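Local coordinates for protein vanadium-dependent haloperoxidase (Zobellia galactanivorans, PDB 4CIT) that acts as a vanadium-dependent iodoperoxidase, probably oxidising iodide with hydrogen peroxide at a bound vanadate ion, at residues E32-T37 and E142-V147; Y68-A73 and V114-L119; A296-R301 and F387-D392; I338-V343 and F361-S366. All coordinates share one frame; numbering follows the deposited sequence.

Contact 1: E32-T37 and E142-V147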
loop_
_atom_site.group_PDB
_atom_site.type_symbol
_atom_site.label_atom_id
_atom_site.label_comp_id
_atom_site.label_asym_id
_atom_site.label_seq_id
_atom_site.Cartn_x
_atom_site.Cartn_y
_atom_site.Cartn_z
ATOM N N GLU A 32 -14.939 20.063 28.644
ATOM C CA GLU A 32 -13.849 20.556 27.889
ATOM C C GLU A 32 -13.911 20.108 26.424
ATOM O O GLU A 32 -14.448 19.041 26.138
ATOM C CB GLU A 32 -12.590 20.043 28.545
ATOM C CG GLU A 32 -12.357 20.685 29.886
ATOM C CD GLU A 32 -11.122 20.161 30.633
ATOM O OE1 GLU A 32 -10.581 19.130 30.188
ATOM O OE2 GLU A 32 -10.659 20.764 31.668
ATOM N N PRO A 33 -13.415 20.943 25.510
ATOM C CA PRO A 33 -13.405 20.482 24.112
ATOM C C PRO A 33 -12.351 19.401 23.939
ATOM O O PRO A 33 -11.372 19.311 24.717
ATOM C CB PRO A 33 -12.983 21.721 23.338
ATOM C CG PRO A 33 -12.180 22.557 24.302
ATOM C CD PRO A 33 -12.769 22.266 25.671
ATOM N N ILE A 34 -12.566 18.528 22.958
ATOM C CA ILE A 34 -11.581 17.471 22.678
ATOM C C ILE A 34 -10.949 17.850 21.369
ATOM O O ILE A 34 -11.666 18.028 20.354
ATOM C CB ILE A 34 -12.195 16.085 22.620
ATOM C CG1 ILE A 34 -12.743 15.694 23.990
ATOM C CG2 ILE A 34 -11.181 15.047 22.078
ATOM C CD1 ILE A 34 -13.605 14.462 24.036
ATOM N N ASN A 35 -9.626 18.045 21.385
ATOM C CA ASN A 35 -8.884 18.483 20.190
ATOM C C ASN A 35 -8.309 17.251 19.534
ATOM O O ASN A 35 -7.426 16.601 20.104
ATOM C CB ASN A 35 -7.713 19.462 20.496
ATOM C CG ASN A 35 -6.982 19.975 19.214
ATOM O OD1 ASN A 35 -7.587 20.224 18.143
ATOM N ND2 ASN A 35 -5.640 20.060 19.306
ATOM N N ILE A 36 -8.816 16.934 18.357
ATOM C CA ILE A 36 -8.382 15.779 17.621
ATOM C C ILE A 36 -7.453 16.345 16.564
ATOM O O ILE A 36 -7.760 17.310 15.905
ATOM C CB ILE A 36 -9.573 15.096 16.939
ATOM C CG1 ILE A 36 -10.554 14.584 17.947
ATOM C CG2 ILE A 36 -9.065 13.926 16.069
ATOM C CD1 ILE A 36 -10.007 13.581 18.922
ATOM N N THR A 37 -6.290 15.750 16.392
ATOM C CA THR A 37 -5.370 16.252 15.373
ATOM C C THR A 37 -5.013 15.112 14.374
ATOM O O THR A 37 -5.298 13.937 14.604
ATOM C CB THR A 37 -4.055 16.723 15.980
ATOM O OG1 THR A 37 -3.508 15.618 16.694
ATOM C CG2 THR A 37 -4.296 18.019 16.850
ATOM N N GLU A 142 -12.783 10.495 27.494
ATOM C CA GLU A 142 -13.919 10.207 28.380
ATOM C C GLU A 142 -13.729 11.018 29.625
ATOM O O GLU A 142 -14.715 11.572 30.172
ATOM C CB GLU A 142 -14.082 8.734 28.776
ATOM C CG GLU A 142 -15.414 8.452 29.455
ATOM C CD GLU A 142 -15.522 7.048 30.037
ATOM O OE1 GLU A 142 -14.817 6.114 29.577
ATOM O OE2 GLU A 142 -16.351 6.855 30.947
ATOM N N GLY A 143 -12.489 11.134 30.051
ATOM C CA GLY A 143 -12.165 11.970 31.199
ATOM C C GLY A 143 -12.386 13.455 31.073
ATOM O O GLY A 143 -12.715 14.098 32.076
ATOM N N LYS A 144 -12.213 14.026 29.888
ATOM C CA LYS A 144 -12.325 15.424 29.641
ATOM C C LYS A 144 -13.769 15.844 29.382
ATOM O O LYS A 144 -14.172 16.920 29.762
ATOM C CB LYS A 144 -11.609 15.789 28.332
ATOM C CG LYS A 144 -10.126 15.666 28.343
ATOM C CD LYS A 144 -9.568 16.289 27.067
ATOM C CE LYS A 144 -9.655 17.820 27.111
ATOM N NZ LYS A 144 -8.499 18.298 26.303
ATOM N N ASN A 145 -14.494 15.004 28.663
ATOM C CA ASN A 145 -15.869 15.309 28.211
ATOM C C ASN A 145 -16.631 14.006 27.888
ATOM O O ASN A 145 -16.773 13.567 26.726
ATOM C CB ASN A 145 -15.839 16.295 27.038
ATOM C CG ASN A 145 -17.203 16.904 26.755
ATOM O OD1 ASN A 145 -18.249 16.311 27.053
ATOM N ND2 ASN A 145 -17.191 18.014 26.069
ATOM N N PRO A 146 -17.188 13.376 28.914
ATOM C CA PRO A 146 -17.843 12.127 28.761
ATOM C C PRO A 146 -19.020 12.115 27.813
ATOM O O PRO A 146 -19.172 11.073 27.095
ATOM C CB PRO A 146 -18.283 11.726 30.203
ATOM C CG PRO A 146 -17.852 12.810 31.087
ATOM C CD PRO A 146 -17.100 13.828 30.333
ATOM N N VAL A 147 -19.859 13.155 27.848
ATOM C CA VAL A 147 -21.012 13.222 26.965
ATOM C C VAL A 147 -20.598 13.395 25.482
ATOM O O VAL A 147 -21.088 12.619 24.631
ATOM C CB VAL A 147 -22.026 14.275 27.353
ATOM C CG1 VAL A 147 -23.119 14.295 26.293
ATOM C CG2 VAL A 147 -22.621 13.852 28.744
HETATM O O HOH W 1 -9.288 20.939 26.048
HETATM O O HOH W 2 -8.125 17.192 23.784
#
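E32 and N145 approach most closely, with their CA atoms 5.6 Å apart. E32-T37 is irregular chain leading into helix 38-55. Its start lies against the break between helices 128-144 and 146-167. E32 N reaches K144 O in a weak hydrogen bond of 3.4 Å. The firmer link is the bond from N145 ND2 to E32 O, 2.9 Å long. The acceptor lies close to the amide plane of N145, whereas the nitrogen stands above the carbonyl plane of E32. N145 is the N-cap of helix 146-167: its OD1 accepts from L148 N. A leucine here would probably leave both E32 O and L148 N without their mates. The side chain of K144 crosses that of E32 at about a right angle. A bend at chi3 (73°) brings K144 CE to 3.3 Å from P33 O. The charges of K144 NZ and E32 OE1 are 4.5 Å apart, too far for a salt bridge. Two waters accept from NZ. One donates to P33 O, and the other also accepts from N35 N. I34 is buried, with its CD1 4.2 Å from N145 CB. It also packs on L110 and W141.

Contact 2: Y68-A73 and V114-L119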
loop_
_atom_site.group_PDB
_atom_site.type_symbol
_atom_site.label_atom_id
_atom_site.label_comp_id
_atom_site.label_asym_id
_atom_site.label_seq_id
_atom_site.Cartn_x
_atom_site.Cartn_y
_atom_site.Cartn_z
ATOM N N TYR A 68 -9.739 0.419 3.846
ATOM C CA TYR A 68 -11.061 0.468 4.396
ATOM C C TYR A 68 -11.219 1.427 5.615
ATOM O O TYR A 68 -12.192 2.177 5.686
ATOM C CB TYR A 68 -11.602 -0.901 4.763
ATOM C CG TYR A 68 -12.088 -1.646 3.541
ATOM C CD1 TYR A 68 -13.283 -1.269 2.876
ATOM C CD2 TYR A 68 -11.410 -2.729 3.094
ATOM C CE1 TYR A 68 -13.759 -1.987 1.763
ATOM C CE2 TYR A 68 -11.832 -3.436 1.952
ATOM C CZ TYR A 68 -13.012 -3.086 1.307
ATOM O OH TYR A 68 -13.439 -3.806 0.245
ATOM N N PRO A 69 -10.305 1.394 6.571
ATOM C CA PRO A 69 -10.456 2.301 7.689
ATOM C C PRO A 69 -10.322 3.784 7.281
ATOM O O PRO A 69 -11.028 4.640 7.810
ATOM C CB PRO A 69 -9.342 1.878 8.612
ATOM C CG PRO A 69 -9.102 0.414 8.280
ATOM C CD PRO A 69 -9.154 0.464 6.791
ATOM N N ASN A 70 -9.456 4.100 6.328
ATOM C CA ASN A 70 -9.440 5.445 5.807
ATOM C C ASN A 70 -10.710 5.836 5.140
ATOM O O ASN A 70 -11.191 6.988 5.336
ATOM C CB ASN A 70 -8.236 5.654 4.867
ATOM C CG ASN A 70 -6.943 5.657 5.616
ATOM O OD1 ASN A 70 -6.853 6.191 6.774
ATOM N ND2 ASN A 70 -5.871 5.260 4.923
ATOM N N VAL A 71 -11.338 4.959 4.334
ATOM C CA VAL A 71 -12.594 5.302 3.685
ATOM C C VAL A 71 -13.632 5.640 4.724
ATOM O O VAL A 71 -14.408 6.616 4.528
ATOM C CB VAL A 71 -13.070 4.170 2.695
ATOM C CG1 VAL A 71 -14.473 4.358 2.193
ATOM C CG2 VAL A 71 -12.106 4.080 1.532
ATOM N N ALA A 72 -13.740 4.804 5.783
ATOM C CA ALA A 72 -14.689 5.113 6.857
ATOM C C ALA A 72 -14.529 6.503 7.504
ATOM O O ALA A 72 -15.492 7.281 7.625
ATOM C CB ALA A 72 -14.684 4.004 7.938
ATOM N N ALA A 73 -13.292 6.826 7.870
ATOM C CA ALA A 73 -13.012 8.150 8.401
ATOM C C ALA A 73 -13.266 9.259 7.437
ATOM O O ALA A 73 -13.889 10.296 7.781
ATOM C CB ALA A 73 -11.584 8.182 8.821
ATOM N N VAL A 114 -12.373 7.060 15.745
ATOM C CA VAL A 114 -13.013 5.888 16.345
ATOM C C VAL A 114 -13.327 4.887 15.262
ATOM O O VAL A 114 -13.041 3.702 15.389
ATOM C CB VAL A 114 -14.341 6.316 17.078
ATOM C CG1 VAL A 114 -15.273 5.145 17.309
ATOM C CG2 VAL A 114 -14.056 6.896 18.468
ATOM N N ALA A 115 -13.925 5.370 14.158
ATOM C CA ALA A 115 -14.214 4.462 12.984
ATOM C C ALA A 115 -12.926 3.782 12.443
ATOM O O ALA A 115 -12.907 2.548 12.170
ATOM C CB ALA A 115 -14.950 5.236 11.926
ATOM N N HIS A 116 -11.881 4.597 12.278
ATOM C CA HIS A 116 -10.588 4.123 11.729
ATOM C C HIS A 116 -10.032 2.986 12.644
ATOM O O HIS A 116 -9.652 1.913 12.169
ATOM C CB HIS A 116 -9.621 5.263 11.601
ATOM C CG HIS A 116 -8.396 4.912 10.868
ATOM N ND1 HIS A 116 -7.387 4.164 11.428
ATOM C CD2 HIS A 116 -8.020 5.167 9.580
ATOM C CE1 HIS A 116 -6.465 3.928 10.495
ATOM N NE2 HIS A 116 -6.815 4.555 9.384
ATOM N N MET A 117 -10.002 3.240 13.973
ATOM C CA MET A 117 -9.469 2.247 14.872
ATOM C C MET A 117 -10.301 1.000 14.895
ATOM O O MET A 117 -9.781 -0.104 14.939
ATOM C CB MET A 117 -9.303 2.813 16.286
ATOM C CG MET A 117 -8.321 3.915 16.384
ATOM S SD MET A 117 -7.845 4.519 18.076
ATOM C CE MET A 117 -9.442 5.195 18.560
ATOM N N GLU A 118 -11.628 1.153 14.909
ATOM C CA GLU A 118 -12.474 -0.031 14.991
ATOM C C GLU A 118 -12.310 -0.935 13.746
ATOM O O GLU A 118 -12.138 -2.137 13.850
ATOM C CB GLU A 118 -13.986 0.415 15.020
ATOM C CG GLU A 118 -15.021 -0.678 14.805
ATOM C CD GLU A 118 -15.015 -1.809 15.803
ATOM O OE1 GLU A 118 -14.423 -1.705 16.870
ATOM O OE2 GLU A 118 -15.475 -2.924 15.425
ATOM N N LEU A 119 -12.278 -0.338 12.533
ATOM C CA LEU A 119 -12.084 -1.161 11.332
ATOM C C LEU A 119 -10.681 -1.718 11.241
ATOM O O LEU A 119 -10.518 -2.878 10.838
ATOM C CB LEU A 119 -12.437 -0.404 10.060
ATOM C CG LEU A 119 -13.913 -0.108 10.051
ATOM C CD1 LEU A 119 -14.195 0.622 8.825
ATOM C CD2 LEU A 119 -14.778 -1.350 10.013
#
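P69 sits on H116, and their CA atoms are only 4.4 Å apart. Helices 59-80 and 108-123 run nearly antiparallel here, at 157°. Their axes come within 7.9 Å, a close approach that small residues allow. P69 is the main bump on the first helix. P69 CB lies over the centre of one face of the H116 ring, 3.7 Å from the ring centroid, in a CH-pi contact. P69 CG presses on L119 CB at 3.9 Å. The proline thus fills the hollow between H116 and L119, one turn apart on helix 108-123. The reverse fit is made by L119, whose CD1 lies 3.5 Å from A72 CB and also nears Y68 O. A72 CB and A115 CB then meet at 4.2 Å and close the gap further along. The H116 ring reaches across because CG is anti to the backbone N (chi1 -171°). N70 and H116 lie side by side, with amide and ring planes 44° apart. N70 OD1 is 3.1 Å from H116 NE2, at the ring edge. The other ring nitrogen, ND1, is hydrogen-bonded to S44 of helix 38-55. The join belongs to the helical core of the enzyme. It is mostly apolar, and the buried imidazole is held by P69 over one face and by the ND1 bond to S44, which ties in helix 38-55.

Contact 3: A296-R301 and F387-D392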
loop_
_atom_site.group_PDB
_atom_site.type_symbol
_atom_site.label_atom_id
_atom_site.label_comp_id
_atom_site.label_asym_id
_atom_site.label_seq_id
_atom_site.Cartn_x
_atom_site.Cartn_y
_atom_site.Cartn_z
ATOM N N ALA A 296 3.234 9.296 2.517
ATOM C CA ALA A 296 2.064 10.177 2.552
ATOM C C ALA A 296 1.987 10.967 3.852
ATOM O O ALA A 296 1.671 12.146 3.857
ATOM C CB ALA A 296 0.832 9.397 2.366
ATOM N N LYS A 297 2.300 10.313 4.947
ATOM C CA LYS A 297 2.358 10.966 6.245
ATOM C C LYS A 297 3.403 12.081 6.322
ATOM O O LYS A 297 3.139 13.201 6.815
ATOM C CB LYS A 297 2.620 9.893 7.319
ATOM C CG LYS A 297 2.867 10.528 8.714
ATOM C CD LYS A 297 3.128 9.545 9.895
ATOM C CE LYS A 297 4.249 8.511 9.662
ATOM N NZ LYS A 297 4.456 7.572 10.844
ATOM N N ILE A 298 4.618 11.786 5.845
ATOM C CA ILE A 298 5.692 12.748 5.786
ATOM C C ILE A 298 5.281 14.020 5.071
ATOM O O ILE A 298 5.507 15.163 5.591
ATOM C CB ILE A 298 6.979 12.146 5.168
ATOM C CG1 ILE A 298 7.566 11.157 6.137
ATOM C CG2 ILE A 298 7.988 13.242 4.947
ATOM C CD1 ILE A 298 8.633 10.234 5.554
ATOM N N ALA A 299 4.591 13.856 3.945
ATOM C CA ALA A 299 4.148 14.963 3.111
ATOM C C ALA A 299 3.034 15.736 3.807
ATOM O O ALA A 299 3.002 16.956 3.785
ATOM C CB ALA A 299 3.644 14.470 1.768
ATOM N N ALA A 300 2.083 15.030 4.377
ATOM C CA ALA A 300 1.040 15.700 5.086
ATOM C C ALA A 300 1.539 16.478 6.309
ATOM O O ALA A 300 1.042 17.561 6.581
ATOM C CB ALA A 300 -0.026 14.737 5.520
ATOM N N ARG A 301 2.496 15.927 7.075
ATOM C CA ARG A 301 3.026 16.621 8.244
ATOM C C ARG A 301 3.869 17.823 7.799
ATOM O O ARG A 301 3.732 18.958 8.361
ATOM C CB ARG A 301 3.812 15.678 9.141
ATOM C CG ARG A 301 2.975 14.570 9.759
ATOM C CD ARG A 301 1.964 15.037 10.846
ATOM N NE ARG A 301 0.876 15.800 10.258
ATOM C CZ ARG A 301 -0.092 15.221 9.515
ATOM N NH1 ARG A 301 -0.175 13.822 9.341
ATOM N NH2 ARG A 301 -0.970 16.014 8.972
ATOM N N PHE A 387 8.160 17.814 -4.965
ATOM C CA PHE A 387 7.963 17.847 -3.551
ATOM C C PHE A 387 9.159 17.148 -2.895
ATOM O O PHE A 387 9.280 15.901 -2.928
ATOM C CB PHE A 387 6.649 17.122 -3.151
ATOM C CG PHE A 387 6.259 17.303 -1.746
ATOM C CD1 PHE A 387 6.780 16.482 -0.764
ATOM C CD2 PHE A 387 5.368 18.286 -1.367
ATOM C CE1 PHE A 387 6.462 16.659 0.570
ATOM C CE2 PHE A 387 5.022 18.462 -0.033
ATOM C CZ PHE A 387 5.565 17.645 0.937
ATOM N N SER A 388 10.066 17.933 -2.332
ATOM C CA SER A 388 11.253 17.339 -1.746
ATOM C C SER A 388 10.925 16.846 -0.318
ATOM O O SER A 388 10.146 17.416 0.447
ATOM C CB SER A 388 12.459 18.290 -1.804
ATOM O OG SER A 388 12.212 19.330 -0.887
ATOM N N PHE A 389 11.531 15.738 0.055
ATOM C CA PHE A 389 11.312 15.170 1.361
ATOM C C PHE A 389 12.410 14.243 1.791
ATOM O O PHE A 389 13.186 13.689 0.954
ATOM C CB PHE A 389 9.905 14.443 1.457
ATOM C CG PHE A 389 9.764 13.225 0.613
ATOM C CD1 PHE A 389 9.418 13.351 -0.701
ATOM C CD2 PHE A 389 9.974 11.929 1.153
ATOM C CE1 PHE A 389 9.329 12.213 -1.540
ATOM C CE2 PHE A 389 9.836 10.819 0.359
ATOM C CZ PHE A 389 9.498 10.953 -0.983
ATOM N N ASP A 390 12.556 14.158 3.123
ATOM C CA ASP A 390 13.417 13.159 3.784
ATOM C C ASP A 390 12.585 11.996 4.198
ATOM O O ASP A 390 11.629 12.149 5.013
ATOM C CB ASP A 390 14.078 13.797 4.987
ATOM C CG ASP A 390 15.063 14.906 4.589
ATOM O OD1 ASP A 390 15.642 14.885 3.493
ATOM O OD2 ASP A 390 15.211 15.874 5.376
ATOM N N ASP A 391 12.938 10.814 3.704
ATOM C CA ASP A 391 12.159 9.607 3.970
ATOM C C ASP A 391 12.771 8.880 5.156
ATOM O O ASP A 391 13.804 8.182 4.956
ATOM C CB ASP A 391 12.117 8.696 2.734
ATOM C CG ASP A 391 11.383 7.377 2.957
ATOM O OD1 ASP A 391 10.885 7.128 4.110
ATOM O OD2 ASP A 391 11.250 6.616 1.973
ATOM N N ASP A 392 12.251 9.070 6.338
ATOM C CA ASP A 392 12.678 8.358 7.569
ATOM C C ASP A 392 11.794 7.171 7.937
ATOM O O ASP A 392 11.849 6.655 9.072
ATOM C CB ASP A 392 12.765 9.311 8.765
ATOM C CG ASP A 392 11.413 9.799 9.254
ATOM O OD1 ASP A 392 10.436 9.658 8.503
ATOM O OD2 ASP A 392 11.388 10.476 10.354
#
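F387 opens the contact by bringing the far end of its ring, CE1 and CZ, against A299 of helix 288-302. A chi1 of -170° swings the F387 ring away from its own backbone N and toward the helix. F387 CZ comes to 3.7 Å from A299 CA, and F387 CE1 to 3.8 Å from A299 CB. An alanine at this helix position lets the ring approach the backbone. F389 comes next, at the start of the short strand. F389 CB is 4.2 Å from I298 CG2, and the two side chains cross at about a right angle. D390 takes part through its backbone: its carbonyl O is 3.6 Å from I298 CD1. D391 offers its CA, 3.9 Å from I298 CD1. The carboxylates of these two aspartates are tied elsewhere, D390 OD1 to S403, D391 OD1 to T393 and D391 OD2 to H291 of helix 288-302 itself. D392 ends the row with OD1 3.5 Å from I298 CD1. I298 therefore carries most of the contact, touching the chain from F389 to D392. No hydrogen bond joins the two segments. The helix and strand axes pass 9.1 Å apart at 142°. Strand 389-391 pairs antiparallel with 402-404, through F389 with F404 and D391 with R402, so this small hairpin sheet lies against one flank of helix 288-302. The helix packs in turn on helices 307-335 and 367-383, while K297 pairs with D46 and R301 with D42, both on helix 38-55.

Contact 4: I338-V343 and F361-S366. With VO4 (vanadate ion), chain F; VO4 (vanadate ion), chain E; VO4 (vanadate ion), chain D.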
loop_
_atom_site.group_PDB
_atom_site.type_symbol
_atom_site.label_atom_id
_atom_site.label_comp_id
_atom_site.label_asym_id
_atom_site.label_seq_id
_atom_site.Cartn_x
_atom_site.Cartn_y
_atom_site.Cartn_z
ATOM N N ILE A 338 8.916 -17.109 -14.230
ATOM C CA ILE A 338 10.042 -17.512 -13.411
ATOM C C ILE A 338 10.944 -16.350 -12.993
ATOM O O ILE A 338 11.136 -15.402 -13.762
ATOM C CB ILE A 338 10.820 -18.541 -14.281
ATOM C CG1 ILE A 338 11.795 -19.371 -13.451
ATOM C CG2 ILE A 338 11.464 -17.855 -15.483
ATOM C CD1 ILE A 338 12.141 -20.688 -14.223
ATOM N N ARG A 339 11.461 -16.393 -11.753
ATOM C CA ARG A 339 12.340 -15.420 -11.207
ATOM C C ARG A 339 13.766 -15.610 -11.692
ATOM O O ARG A 339 14.172 -16.722 -12.061
ATOM C CB ARG A 339 12.285 -15.474 -9.673
ATOM C CG ARG A 339 10.975 -15.020 -9.137
ATOM C CD ARG A 339 10.949 -13.485 -9.052
ATOM N NE ARG A 339 9.729 -13.036 -8.348
ATOM C CZ ARG A 339 9.590 -11.872 -7.744
ATOM N NH1 ARG A 339 10.507 -10.917 -7.830
ATOM N NH2 ARG A 339 8.432 -11.580 -7.161
ATOM N N PRO A 340 14.548 -14.500 -11.765
ATOM C CA PRO A 340 15.878 -14.514 -12.298
ATOM C C PRO A 340 16.841 -15.543 -11.651
ATOM O O PRO A 340 17.564 -16.240 -12.428
ATOM C CB PRO A 340 16.374 -13.085 -12.044
ATOM C CG PRO A 340 15.190 -12.251 -12.035
ATOM C CD PRO A 340 14.132 -13.131 -11.379
ATOM N N GLU A 341 16.820 -15.691 -10.321
ATOM C CA GLU A 341 17.761 -16.647 -9.707
ATOM C C GLU A 341 17.563 -18.068 -10.190
ATOM O O GLU A 341 18.551 -18.822 -10.315
ATOM C CB GLU A 341 17.725 -16.600 -8.176
ATOM C CG GLU A 341 16.481 -17.121 -7.513
ATOM C CD GLU A 341 16.739 -17.239 -5.995
ATOM O OE1 GLU A 341 17.481 -18.140 -5.512
ATOM O OE2 GLU A 341 16.330 -16.340 -5.278
ATOM N N THR A 342 16.322 -18.483 -10.374
ATOM C CA THR A 342 15.971 -19.838 -10.834
ATOM C C THR A 342 16.618 -20.140 -12.208
ATOM O O THR A 342 17.301 -21.163 -12.368
ATOM C CB THR A 342 14.473 -19.971 -10.930
ATOM O OG1 THR A 342 13.879 -19.447 -9.700
ATOM C CG2 THR A 342 14.096 -21.435 -11.142
ATOM N N VAL A 343 16.514 -19.205 -13.157
ATOM C CA VAL A 343 17.035 -19.422 -14.489
ATOM C C VAL A 343 18.543 -19.323 -14.459
ATOM O O VAL A 343 19.248 -20.155 -15.065
ATOM C CB VAL A 343 16.481 -18.394 -15.531
ATOM C CG1 VAL A 343 16.860 -18.849 -16.915
ATOM C CG2 VAL A 343 14.932 -18.304 -15.414
ATOM N N PHE A 361 6.500 -15.149 -5.092
ATOM C CA PHE A 361 5.431 -14.940 -6.016
ATOM C C PHE A 361 6.005 -14.689 -7.396
ATOM O O PHE A 361 7.234 -14.320 -7.491
ATOM C CB PHE A 361 4.412 -13.866 -5.605
ATOM C CG PHE A 361 4.984 -12.680 -4.926
ATOM C CD1 PHE A 361 5.499 -11.635 -5.654
ATOM C CD2 PHE A 361 4.974 -12.609 -3.559
ATOM C CE1 PHE A 361 5.972 -10.503 -5.060
ATOM C CE2 PHE A 361 5.472 -11.514 -2.915
ATOM C CZ PHE A 361 6.018 -10.457 -3.660
ATOM N N PRO A 362 5.208 -14.903 -8.458
ATOM C CA PRO A 362 5.720 -14.734 -9.799
ATOM C C PRO A 362 6.245 -13.322 -10.097
ATOM O O PRO A 362 5.958 -12.341 -9.395
ATOM C CB PRO A 362 4.539 -15.079 -10.692
ATOM C CG PRO A 362 3.773 -16.029 -9.861
ATOM C CD PRO A 362 3.854 -15.448 -8.516
ATOM N N GLU A 363 7.021 -13.248 -11.136
ATOM C CA GLU A 363 7.899 -12.107 -11.442
ATOM C C GLU A 363 7.254 -10.863 -12.096
ATOM O O GLU A 363 7.718 -9.726 -11.816
ATOM C CB GLU A 363 9.079 -12.590 -12.235
ATOM C CG GLU A 363 10.222 -11.610 -12.294
ATOM C CD GLU A 363 10.108 -10.533 -13.298
ATOM O OE1 GLU A 363 9.414 -10.686 -14.344
ATOM O OE2 GLU A 363 10.815 -9.522 -13.080
ATOM N N TYR A 364 6.241 -11.006 -12.927
ATOM C CA TYR A 364 5.901 -9.912 -13.851
ATOM C C TYR A 364 4.451 -9.489 -13.633
ATOM O O TYR A 364 3.601 -10.332 -13.698
ATOM C CB TYR A 364 6.062 -10.404 -15.294
ATOM C CG TYR A 364 5.813 -9.384 -16.376
ATOM C CD1 TYR A 364 6.762 -8.510 -16.793
ATOM C CD2 TYR A 364 4.541 -9.292 -16.973
ATOM C CE1 TYR A 364 6.516 -7.599 -17.812
ATOM C CE2 TYR A 364 4.274 -8.412 -17.980
ATOM C CZ TYR A 364 5.252 -7.568 -18.397
ATOM O OH TYR A 364 5.033 -6.715 -19.432
ATOM N N THR A 365 4.126 -8.255 -13.419
ATOM C CA THR A 365 5.029 -7.093 -13.251
ATOM C C THR A 365 5.430 -6.954 -11.771
ATOM O O THR A 365 4.927 -7.690 -10.888
ATOM C CB THR A 365 4.274 -5.814 -13.680
ATOM O OG1 THR A 365 2.962 -5.873 -13.071
ATOM C CG2 THR A 365 4.234 -5.674 -15.191
ATOM N N SER A 366 6.393 -6.079 -11.469
ATOM C CA SER A 366 6.922 -5.854 -10.139
ATOM C C SER A 366 5.955 -5.052 -9.259
ATOM O O SER A 366 5.519 -3.976 -9.687
ATOM C CB SER A 366 8.208 -5.049 -10.233
ATOM O OG SER A 366 8.536 -4.409 -8.976
HETATM O O4 VO4 F . 9.326 -8.817 -6.082
HETATM O O3 VO4 E . 7.063 -8.016 -7.507
HETATM O O2 VO4 D . 9.039 -5.819 -6.832
#
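R339 reaches over E363 and grips F361 side-on. R339 and P340 end the K-x6-R-P motif of the PAP2 family, which begins at K332. S366 starts the S-G-H motif. R339 and S366 line the vanadate pocket. R339 NE bonds F361 O at 2.9 Å, nearly along the C=O axis. R339 NH2 reaches F361 O too, at 3.0 Å, from above the carbonyl plane. F361 O lies in the guanidinium plane, so the pair of bonds fixes how that group is turned. The bend at chi2 (-83°) turns the arginine chain across E363, whose CA lies over one guanidinium face. R339 CD touches E363 CB at 3.8 Å. The E363 carboxylate stands almost perpendicular to the guanidinium. Its OE2 accepts from H424 ND1 and so positions another pocket residue. The outer nitrogens of R339 serve the ligand: NH1 is 3.0 Å and NH2 3.1 Å from O4 of the vanadate of chain F. NH1 also bonds I423 O. A leucine in place of R339 would probably leave F361 O without these two donors and the anion short of a balancing charge. The F361 ring has CD1 3.3 Å from R339 NH2. S366 OG donates to O2 of the vanadate of chain D, only 2.6 Å away.

Overall arrangement
The four contacts are spread along a largely helical chain. Contact 1 lies at one end and contact 4, at the vanadate site, at the other, with centres about 52 Å apart. Contact 2 falls between the segments of contact 1 in sequence, and contact 4 between those of contact 3. The two pairs follow one another along the chain. The centres of contacts 1 and 2 are about 19 Å apart, and those of 3 and 4 about 31 Å. Helix 38-55 connects the first three: it follows 32-37, meets H116 and pairs with K297 and R301. Helix 307-335 touches contacts 2, 3 and 4, and so runs from the helical core to the pocket.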